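Trimeric intracellular cation channel type 1B.2 (Caenorhabditis elegans, PDB 5EIK) forms a homotrimeric potassium channel of intracellular membranes that binds phosphatidylinositol 4,5-bisphosphate and may supply counter-ion current during calcium release. Local coordinates at residues 126-131 and 232-237; 30-35 and 131-136. All blocks are in the same frame, centred on the assembly; numbering follows the deposited sequence.

Contact 1 (126-131 and 232-237); sequences LSVLKE and FKLASL. With PT5 ([(2R)-1-octadecanoyloxy-3-[oxidanyl-[(1R,2R,3S,4R,5R,6S)-2,3,6-tris(oxidanyl)-4,5-diphosphonooxy-cyclohexyl]oxy-phospho ryl]oxy-propan-2-yl] (8Z)-icosa-5,8,11,14-tetraenoate), chain B.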
loop_
_atom_site.group_PDB
_atom_site.type_symbol
_atom_site.label_atom_id
_atom_site.label_comp_id
_atom_site.label_asym_id
_atom_site.label_seq_id
_atom_site.Cartn_x
_atom_site.Cartn_y
_atom_site.Cartn_z
ATOM N N LEU A 126 -2.707 -18.631 -26.435
ATOM C CA LEU A 126 -3.071 -17.487 -25.616
ATOM C C LEU A 126 -1.825 -16.804 -25.067
ATOM O O LEU A 126 -1.737 -15.578 -25.030
ATOM C CB LEU A 126 -3.971 -17.935 -24.468
ATOM C CG LEU A 126 -5.318 -18.505 -24.909
ATOM C CD1 LEU A 126 -6.003 -19.164 -23.732
ATOM C CD2 LEU A 126 -6.179 -17.399 -25.496
ATOM N N SER A 127 -0.855 -17.609 -24.654
ATOM C CA SER A 127 0.385 -17.088 -24.107
ATOM C C SER A 127 1.118 -16.211 -25.104
ATOM O O SER A 127 1.716 -15.200 -24.732
ATOM C CB SER A 127 1.282 -18.242 -23.674
ATOM O OG SER A 127 0.674 -18.967 -22.618
ATOM N N VAL A 128 1.076 -16.597 -26.374
ATOM C CA VAL A 128 1.741 -15.817 -27.409
ATOM C C VAL A 128 1.074 -14.457 -27.510
ATOM O O VAL A 128 1.751 -13.424 -27.473
ATOM C CB VAL A 128 1.692 -16.539 -28.780
ATOM C CG1 VAL A 128 2.226 -15.634 -29.878
ATOM C CG2 VAL A 128 2.540 -17.807 -28.716
ATOM N N LEU A 129 -0.253 -14.454 -27.616
ATOM C CA LEU A 129 -0.989 -13.199 -27.709
ATOM C C LEU A 129 -0.731 -12.329 -26.479
ATOM O O LEU A 129 -0.583 -11.110 -26.592
ATOM C CB LEU A 129 -2.492 -13.454 -27.841
ATOM C CG LEU A 129 -2.954 -14.316 -29.023
ATOM C CD1 LEU A 129 -4.472 -14.343 -29.052
ATOM C CD2 LEU A 129 -2.417 -13.764 -30.329
ATOM N N LYS A 130 -0.673 -12.951 -25.303
ATOM C CA LYS A 130 -0.435 -12.188 -24.089
ATOM C C LYS A 130 0.930 -11.502 -24.120
ATOM O O LYS A 130 1.063 -10.344 -23.717
ATOM C CB LYS A 130 -0.522 -13.079 -22.848
ATOM C CG LYS A 130 -0.303 -12.297 -21.560
ATOM C CD LYS A 130 -0.117 -13.193 -20.368
ATOM C CE LYS A 130 0.333 -12.387 -19.157
ATOM N NZ LYS A 130 0.796 -13.283 -18.054
ATOM N N GLU A 131 1.949 -12.211 -24.595
ATOM C CA GLU A 131 3.273 -11.612 -24.651
ATOM C C GLU A 131 3.282 -10.410 -25.599
ATOM O O GLU A 131 3.961 -9.417 -25.351
ATOM C CB GLU A 131 4.320 -12.654 -25.056
ATOM C CG GLU A 131 4.542 -13.724 -23.994
ATOM C CD GLU A 131 4.741 -13.134 -22.598
ATOM O OE1 GLU A 131 5.548 -12.188 -22.446
ATOM O OE2 GLU A 131 4.095 -13.616 -21.646
ATOM N N PHE A 232 11.139 -16.768 -24.136
ATOM C CA PHE A 232 11.251 -17.104 -22.721
ATOM C C PHE A 232 9.952 -17.682 -22.179
ATOM O O PHE A 232 9.964 -18.598 -21.355
ATOM C CB PHE A 232 11.651 -15.874 -21.902
ATOM C CG PHE A 232 13.072 -15.440 -22.120
ATOM C CD1 PHE A 232 14.123 -16.330 -21.918
ATOM C CD2 PHE A 232 13.363 -14.140 -22.533
ATOM C CE1 PHE A 232 15.443 -15.934 -22.123
ATOM C CE2 PHE A 232 14.682 -13.733 -22.740
ATOM C CZ PHE A 232 15.722 -14.631 -22.536
ATOM N N LYS A 233 8.830 -17.151 -22.647
ATOM C CA LYS A 233 7.534 -17.637 -22.203
ATOM C C LYS A 233 7.293 -19.064 -22.696
ATOM O O LYS A 233 6.910 -19.939 -21.918
ATOM C CB LYS A 233 6.420 -16.712 -22.699
ATOM C CG LYS A 233 5.012 -17.249 -22.481
ATOM C CD LYS A 233 4.756 -17.646 -21.032
ATOM C CE LYS A 233 4.896 -16.464 -20.093
ATOM N NZ LYS A 233 4.432 -16.800 -18.716
ATOM N N LEU A 234 7.518 -19.302 -23.984
ATOM C CA LEU A 234 7.314 -20.638 -24.539
ATOM C C LEU A 234 8.286 -21.649 -23.937
ATOM O O LEU A 234 7.936 -22.813 -23.734
ATOM C CB LEU A 234 7.455 -20.618 -26.063
ATOM C CG LEU A 234 6.388 -19.817 -26.809
ATOM C CD1 LEU A 234 6.507 -20.090 -28.300
ATOM C CD2 LEU A 234 4.994 -20.200 -26.308
ATOM N N ALA A 235 9.502 -21.200 -23.649
ATOM C CA ALA A 235 10.512 -22.066 -23.057
ATOM C C ALA A 235 10.024 -22.600 -21.716
ATOM O O ALA A 235 10.048 -23.804 -21.475
ATOM C CB ALA A 235 11.821 -21.303 -22.871
ATOM N N SER A 236 9.573 -21.707 -20.842
ATOM C CA SER A 236 9.096 -22.124 -19.531
ATOM C C SER A 236 7.863 -23.025 -19.605
ATOM O O SER A 236 7.649 -23.857 -18.723
ATOM C CB SER A 236 8.794 -20.903 -18.658
ATOM O OG SER A 236 7.788 -20.092 -19.232
ATOM N N LEU A 237 7.055 -22.863 -20.651
ATOM C CA LEU A 237 5.854 -23.680 -20.808
ATOM C C LEU A 237 6.154 -25.098 -21.276
ATOM O O LEU A 237 5.528 -26.051 -20.815
ATOM C CB LEU A 237 4.875 -23.023 -21.781
ATOM C CG LEU A 237 3.967 -21.938 -21.204
ATOM C CD1 LEU A 237 3.097 -21.364 -22.310
ATOM C CD2 LEU A 237 3.103 -22.527 -20.098
HETATM O O12 PT5 B . 9.371 -11.660 -9.676
HETATM P P1 PT5 B . 8.201 -10.832 -9.169
HETATM O O13 PT5 B . 8.224 -9.159 -9.636
HETATM O O11 PT5 B . 8.048 -10.782 -7.536
HETATM O O6 PT5 B . 5.908 -13.834 -10.160
HETATM O O1 PT5 B . 6.791 -11.310 -9.694
HETATM C C1 PT5 B . 6.593 -11.730 -11.049
HETATM C C6 PT5 B . 5.480 -12.735 -10.968
HETATM C C2 PT5 B . 6.180 -10.558 -12.018
HETATM O O2 PT5 B . 5.024 -9.873 -11.497
HETATM C C3 PT5 B . 5.792 -11.121 -13.419
HETATM O O3 PT5 B . 5.319 -10.038 -14.210
HETATM C C4 PT5 B . 4.712 -12.171 -13.343
HETATM O O4 PT5 B . 4.566 -12.789 -14.585
HETATM P P4 PT5 B . 3.189 -12.620 -15.441
HETATM O O41 PT5 B . 1.868 -13.047 -14.616
HETATM O O42 PT5 B . 3.255 -13.513 -16.788
HETATM O O43 PT5 B . 3.037 -11.168 -15.811
HETATM C C5 PT5 B . 5.040 -13.285 -12.330
HETATM O O5 PT5 B . 3.857 -14.061 -12.148
HETATM P P5 PT5 B . 3.882 -15.566 -12.789
HETATM O O52 PT5 B . 5.093 -15.804 -13.794
HETATM O O51 PT5 B . 3.883 -16.668 -11.519
HETATM O O53 PT5 B . 2.368 -15.592 -13.482
HETATM C C7 PT5 B . 7.314 -8.203 -9.023
HETATM C C8 PT5 B . 8.136 -6.934 -8.728
HETATM C C9 PT5 B . 8.745 -6.871 -7.291
HETATM O O16 PT5 B . 7.264 -5.755 -8.935
HETATM C C10 PT5 B . 7.478 -5.043 -10.080
HETATM O O17 PT5 B . 7.058 -5.372 -11.176
HETATM O O18 PT5 B . 8.396 -5.561 -6.665
HETATM C C11 PT5 B . 9.161 -4.989 -5.595
HETATM O O19 PT5 B . 10.377 -5.229 -5.342
HETATM C C12 PT5 B . 8.298 -3.769 -9.872
HETATM C C13 PT5 B . 7.694 -2.429 -10.364
HETATM C C14 PT5 B . 8.680 -1.261 -10.126
HETATM C C15 PT5 B . 8.300 -0.387 -8.917
HETATM C C16 PT5 B . 9.153 0.910 -8.803
HETATM C C17 PT5 B . 9.516 1.289 -7.333
HETATM C C18 PT5 B . 9.376 2.785 -7.036
HETATM C C19 PT5 B . 9.113 3.278 -5.915
HETATM C C20 PT5 B . 7.984 3.285 -4.872
HETATM C C21 PT5 B . 8.143 2.301 -3.684
HETATM C C22 PT5 B . 6.851 2.141 -2.860
HETATM C C23 PT5 B . 7.109 2.116 -1.339
HETATM C C24 PT5 B . 6.201 3.086 -0.555
HETATM C C31 PT5 B . 8.335 -4.016 -4.749
HETATM C C32 PT5 B . 8.260 -2.593 -5.374
HETATM C C33 PT5 B . 7.317 -1.626 -4.597
HETATM C C34 PT5 B . 5.867 -1.563 -5.141
HETATM C C35 PT5 B . 4.771 -0.685 -4.359
HETATM C C36 PT5 B . 3.849 -1.236 -3.491
HETATM C C37 PT5 B . 3.420 -0.431 -2.245
HETATM C C38 PT5 B . 1.987 -0.585 -2.130
HETATM C C39 PT5 B . 1.229 -1.371 -1.157
HETATM C C40 PT5 B . 1.228 -2.865 -1.229
HETATM C C25 PT5 B . 5.027 2.354 0.141
HETATM C C26 PT5 B . 3.985 3.324 0.721
HETATM C C41 PT5 B . 2.009 -3.632 -0.155
HETATM C C42 PT5 B . 2.070 -5.140 -0.428
HETATM C C43 PT5 B . 3.304 -5.561 -1.233
HETATM O O HOH W 1 1.364 -16.207 -19.480
#

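Contact 2 (30-35 and 131-136); sequences YFDAAH and EVQRTH. With PT5 ([(2R)-1-octadecanoyloxy-3-[oxidanyl-[(1R,2R,3S,4R,5R,6S)-2,3,6-tris(oxidanyl)-4,5-diphosphonooxy-cyclohexyl]oxy-phospho ryl]oxy-propan-2-yl] (8Z)-icosa-5,8,11,14-tetraenoate), chain B.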
loop_
_atom_site.group_PDB
_atom_site.type_symbol
_atom_site.label_atom_id
_atom_site.label_comp_id
_atom_site.label_asym_id
_atom_site.label_seq_id
_atom_site.Cartn_x
_atom_site.Cartn_y
_atom_site.Cartn_z
ATOM N N TYR A 30 -9.160 -9.234 -28.857
ATOM C CA TYR A 30 -8.523 -10.543 -28.795
ATOM C C TYR A 30 -7.221 -10.672 -28.026
ATOM O O TYR A 30 -7.014 -11.658 -27.309
ATOM C CB TYR A 30 -8.357 -11.095 -30.210
ATOM C CG TYR A 30 -9.692 -11.360 -30.853
ATOM C CD1 TYR A 30 -10.578 -12.281 -30.294
ATOM C CD2 TYR A 30 -10.104 -10.652 -31.980
ATOM C CE1 TYR A 30 -11.846 -12.486 -30.838
ATOM C CE2 TYR A 30 -11.367 -10.848 -32.531
ATOM C CZ TYR A 30 -12.233 -11.767 -31.954
ATOM O OH TYR A 30 -13.490 -11.967 -32.484
ATOM N N PHE A 31 -6.323 -9.713 -28.159
ATOM C CA PHE A 31 -5.100 -9.843 -27.399
ATOM C C PHE A 31 -5.417 -9.564 -25.925
ATOM O O PHE A 31 -4.853 -10.196 -25.032
ATOM C CB PHE A 31 -4.027 -8.908 -27.949
ATOM C CG PHE A 31 -3.476 -9.348 -29.284
ATOM C CD1 PHE A 31 -4.172 -9.084 -30.464
ATOM C CD2 PHE A 31 -2.268 -10.041 -29.359
ATOM C CE1 PHE A 31 -3.669 -9.503 -31.698
ATOM C CE2 PHE A 31 -1.757 -10.466 -30.583
ATOM C CZ PHE A 31 -2.458 -10.196 -31.757
ATOM N N ASP A 32 -6.355 -8.651 -25.683
ATOM C CA ASP A 32 -6.765 -8.321 -24.317
ATOM C C ASP A 32 -7.443 -9.517 -23.649
ATOM O O ASP A 32 -7.119 -9.870 -22.507
ATOM C CB ASP A 32 -7.723 -7.120 -24.304
ATOM C CG ASP A 32 -7.015 -5.802 -24.598
ATOM O OD1 ASP A 32 -5.775 -5.754 -24.480
ATOM O OD2 ASP A 32 -7.697 -4.813 -24.928
ATOM N N ALA A 33 -8.379 -10.136 -24.363
ATOM C CA ALA A 33 -9.096 -11.291 -23.847
ATOM C C ALA A 33 -8.121 -12.423 -23.487
ATOM O O ALA A 33 -8.312 -13.127 -22.494
ATOM C CB ALA A 33 -10.121 -11.772 -24.879
ATOM N N ALA A 34 -7.077 -12.595 -24.292
ATOM C CA ALA A 34 -6.092 -13.636 -24.027
ATOM C C ALA A 34 -5.456 -13.371 -22.665
ATOM O O ALA A 34 -5.296 -14.283 -21.853
ATOM C CB ALA A 34 -5.011 -13.649 -25.117
ATOM N N HIS A 35 -5.084 -12.116 -22.429
ATOM C CA HIS A 35 -4.489 -11.731 -21.158
ATOM C C HIS A 35 -5.499 -11.961 -20.013
ATOM O O HIS A 35 -5.151 -12.533 -18.980
ATOM C CB HIS A 35 -4.050 -10.265 -21.211
ATOM C CG HIS A 35 -3.690 -9.693 -19.873
ATOM N ND1 HIS A 35 -2.613 -10.134 -19.139
ATOM C CD2 HIS A 35 -4.289 -8.735 -19.126
ATOM C CE1 HIS A 35 -2.565 -9.475 -17.997
ATOM N NE2 HIS A 35 -3.571 -8.622 -17.961
ATOM N N GLU A 131 1.949 -12.211 -24.595
ATOM C CA GLU A 131 3.273 -11.612 -24.651
ATOM C C GLU A 131 3.282 -10.410 -25.599
ATOM O O GLU A 131 3.961 -9.417 -25.351
ATOM C CB GLU A 131 4.320 -12.654 -25.056
ATOM C CG GLU A 131 4.542 -13.724 -23.994
ATOM C CD GLU A 131 4.741 -13.134 -22.598
ATOM O OE1 GLU A 131 5.548 -12.188 -22.446
ATOM O OE2 GLU A 131 4.095 -13.616 -21.646
ATOM N N VAL A 132 2.518 -10.489 -26.680
ATOM C CA VAL A 132 2.450 -9.372 -27.603
ATOM C C VAL A 132 1.846 -8.181 -26.859
ATOM O O VAL A 132 2.330 -7.062 -26.967
ATOM C CB VAL A 132 1.568 -9.708 -28.832
ATOM C CG1 VAL A 132 1.218 -8.429 -29.614
ATOM C CG2 VAL A 132 2.309 -10.692 -29.734
ATOM N N GLN A 133 0.798 -8.434 -26.085
ATOM C CA GLN A 133 0.132 -7.374 -25.343
ATOM C C GLN A 133 1.011 -6.775 -24.231
ATOM O O GLN A 133 0.986 -5.566 -23.983
ATOM C CB GLN A 133 -1.193 -7.904 -24.770
ATOM C CG GLN A 133 -2.167 -6.813 -24.351
ATOM C CD GLN A 133 -2.611 -6.971 -22.914
ATOM O OE1 GLN A 133 -1.839 -7.441 -22.072
ATOM N NE2 GLN A 133 -3.848 -6.572 -22.616
ATOM N N ARG A 134 1.793 -7.614 -23.567
ATOM C CA ARG A 134 2.682 -7.137 -22.514
ATOM C C ARG A 134 3.688 -6.129 -23.081
ATOM O O ARG A 134 3.957 -5.087 -22.468
ATOM C CB ARG A 134 3.448 -8.299 -21.885
ATOM C CG ARG A 134 4.357 -7.861 -20.742
ATOM C CD ARG A 134 5.428 -8.894 -20.449
ATOM N NE ARG A 134 4.863 -10.214 -20.183
ATOM C CZ ARG A 134 4.339 -10.593 -19.022
ATOM N NH1 ARG A 134 4.306 -9.752 -17.996
ATOM N NH2 ARG A 134 3.845 -11.816 -18.890
ATOM N N THR A 135 4.249 -6.453 -24.245
ATOM C CA THR A 135 5.229 -5.585 -24.890
ATOM C C THR A 135 4.621 -4.216 -25.138
ATOM O O THR A 135 5.273 -3.190 -24.948
ATOM C CB THR A 135 5.698 -6.169 -26.225
ATOM O OG1 THR A 135 6.265 -7.467 -26.003
ATOM C CG2 THR A 135 6.755 -5.277 -26.846
ATOM N N HIS A 136 3.365 -4.204 -25.563
ATOM C CA HIS A 136 2.663 -2.950 -25.805
ATOM C C HIS A 136 2.441 -2.180 -24.500
ATOM O O HIS A 136 2.497 -0.954 -24.491
ATOM C CB HIS A 136 1.301 -3.215 -26.456
ATOM C CG HIS A 136 0.419 -2.009 -26.504
ATOM N ND1 HIS A 136 0.544 -1.032 -27.467
ATOM C CD2 HIS A 136 -0.571 -1.595 -25.675
ATOM C CE1 HIS A 136 -0.331 -0.068 -27.230
ATOM N NE2 HIS A 136 -1.017 -0.386 -26.148
HETATM O O12 PT5 B . 9.371 -11.660 -9.676
HETATM P P1 PT5 B . 8.201 -10.832 -9.169
HETATM O O13 PT5 B . 8.224 -9.159 -9.636
HETATM O O11 PT5 B . 8.048 -10.782 -7.536
HETATM O O6 PT5 B . 5.908 -13.834 -10.160
HETATM O O1 PT5 B . 6.791 -11.310 -9.694
HETATM C C1 PT5 B . 6.593 -11.730 -11.049
HETATM C C6 PT5 B . 5.480 -12.735 -10.968
HETATM C C2 PT5 B . 6.180 -10.558 -12.018
HETATM O O2 PT5 B . 5.024 -9.873 -11.497
HETATM C C3 PT5 B . 5.792 -11.121 -13.419
HETATM O O3 PT5 B . 5.319 -10.038 -14.210
HETATM C C4 PT5 B . 4.712 -12.171 -13.343
HETATM O O4 PT5 B . 4.566 -12.789 -14.585
HETATM P P4 PT5 B . 3.189 -12.620 -15.441
HETATM O O41 PT5 B . 1.868 -13.047 -14.616
HETATM O O42 PT5 B . 3.255 -13.513 -16.788
HETATM O O43 PT5 B . 3.037 -11.168 -15.811
HETATM C C5 PT5 B . 5.040 -13.285 -12.330
HETATM O O5 PT5 B . 3.857 -14.061 -12.148
HETATM P P5 PT5 B . 3.882 -15.566 -12.789
HETATM O O52 PT5 B . 5.093 -15.804 -13.794
HETATM O O51 PT5 B . 3.883 -16.668 -11.519
HETATM O O53 PT5 B . 2.368 -15.592 -13.482
HETATM C C7 PT5 B . 7.314 -8.203 -9.023
HETATM C C8 PT5 B . 8.136 -6.934 -8.728
HETATM C C9 PT5 B . 8.745 -6.871 -7.291
HETATM O O16 PT5 B . 7.264 -5.755 -8.935
HETATM C C10 PT5 B . 7.478 -5.043 -10.080
HETATM O O17 PT5 B . 7.058 -5.372 -11.176
HETATM O O18 PT5 B . 8.396 -5.561 -6.665
HETATM C C11 PT5 B . 9.161 -4.989 -5.595
HETATM O O19 PT5 B . 10.377 -5.229 -5.342
HETATM C C12 PT5 B . 8.298 -3.769 -9.872
HETATM C C13 PT5 B . 7.694 -2.429 -10.364
HETATM C C14 PT5 B . 8.680 -1.261 -10.126
HETATM C C15 PT5 B . 8.300 -0.387 -8.917
HETATM C C16 PT5 B . 9.153 0.910 -8.803
HETATM C C17 PT5 B . 9.516 1.289 -7.333
HETATM C C18 PT5 B . 9.376 2.785 -7.036
HETATM C C19 PT5 B . 9.113 3.278 -5.915
HETATM C C20 PT5 B . 7.984 3.285 -4.872
HETATM C C21 PT5 B . 8.143 2.301 -3.684
HETATM C C22 PT5 B . 6.851 2.141 -2.860
HETATM C C23 PT5 B . 7.109 2.116 -1.339
HETATM C C24 PT5 B . 6.201 3.086 -0.555
HETATM C C31 PT5 B . 8.335 -4.016 -4.749
HETATM C C32 PT5 B . 8.260 -2.593 -5.374
HETATM C C33 PT5 B . 7.317 -1.626 -4.597
HETATM C C34 PT5 B . 5.867 -1.563 -5.141
HETATM C C35 PT5 B . 4.771 -0.685 -4.359
HETATM C C36 PT5 B . 3.849 -1.236 -3.491
HETATM C C37 PT5 B . 3.420 -0.431 -2.245
HETATM C C38 PT5 B . 1.987 -0.585 -2.130
HETATM C C39 PT5 B . 1.229 -1.371 -1.157
HETATM C C40 PT5 B . 1.228 -2.865 -1.229
HETATM C C25 PT5 B . 5.027 2.354 0.141
HETATM C C26 PT5 B . 3.985 3.324 0.721
HETATM C C41 PT5 B . 2.009 -3.632 -0.155
HETATM C C42 PT5 B . 2.070 -5.140 -0.428
HETATM C C43 PT5 B . 3.304 -5.561 -1.233
#

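Contact 1 (126-131 and 232-237)
K233 leaves its helix with CG anti to the backbone N (chi1 171°) and then bends at chi2 and chi3. The two bends carry its methylenes past the carboxylate end of E131 and turn NZ toward the lipid headgroup. E131 is also bent, at chi2 (-48°), and the two side chains cross at about a right angle. CG of E131 lies 3.8 Å from CB of K233. OE2 of E131 approaches CE of K233 to 3.3 Å, while NZ of K233 stays 4.3 Å from that oxygen. The opposite charges are near each other, but the distance is beyond a salt bridge. E131 has its salt bridge with R134 instead.

One turn earlier on helix 120-148, S127 faces K233 and L237. Its OG lies 3.4 Å from CD1 of L237 and is hydrogen-bonded to the backbone O of K123 in its own helix. V128 and L234 make an apolar contact, CG2 to CD2, 4.2 Å apart.

K130 is extended, and its NZ donates a hydrogen bond of 2.8 Å to the phosphate oxygen O42 of PT5. NZ of K233 stops 4.0 Å from the same O42. One water accepts from both amines, weakly from K130. The phosphate and E131 probably offset the charge of the two lysines.

The short segments run nearly antiparallel, at 151°, with axes 10.2 Å apart. Transmembrane helices 120-148 and 218-238 here contribute K130 and K233 to the PIP2 headgroup site of this TRIC channel.

Contact 2 (30-35 and 131-136)
The short helical segments 30-35 and 131-136 are steeply crossed, at -104°, with axes 9.1 Å apart. F31 and Q133 have the closest CA atoms, at 6.1 Å.

Q133 has the largest share of the contact. Its NE2 donates to OD1 of D32 over 2.8 Å, nearly straight at 168°. The acceptor lies in the amide plane, but the donor comes to the anti side of OD1, 30° out of the carboxylate plane. The other end of the amide, OE1, sits over one face of the H35 ring, 3.7 Å from CG. H35 is held from elsewhere too, by a hydrogen bond from NE2 to the backbone O of S70. On the apolar side, CG1 of V132 packs obliquely against CE2 of F31 at 3.7 Å.

The guanidinium of R134 reaches the lipid. Its NE donates a hydrogen bond to OE1 of E131 at 3.1 Å, part of a salt bridge that should steady the guanidinium. NH1 donates to O43 of PT5 at 2.9 Å, and NH2 donates to O42 at 2.8 Å. The contact is a buried crossing of transmembrane helices 30-47 and 120-148, and the latter brings R134 to the PIP2 phosphate site.

How the contacts relate
The two contacts have centres 11 Å apart and both use helix 120-148. Contact 1 joins it to helix 218-238, and contact 2 joins it to helix 30-47. E131 ends one segment and begins the other, though it touches across only contact 1. Along the chain the order is 30-35, 126-131, 131-136, 232-237, so the segments of the two contacts alternate. They also touch directly: L129 packs on F31 and A34, and K130 on H35. Helix 120-148 therefore ties the first transmembrane helix to the seventh. Its K130 and R134 reach the same PT5 phosphate. One headgroup phosphate of the lipid, on which trimerization probably depends, is thus held by helix 120-148 beside both contacts.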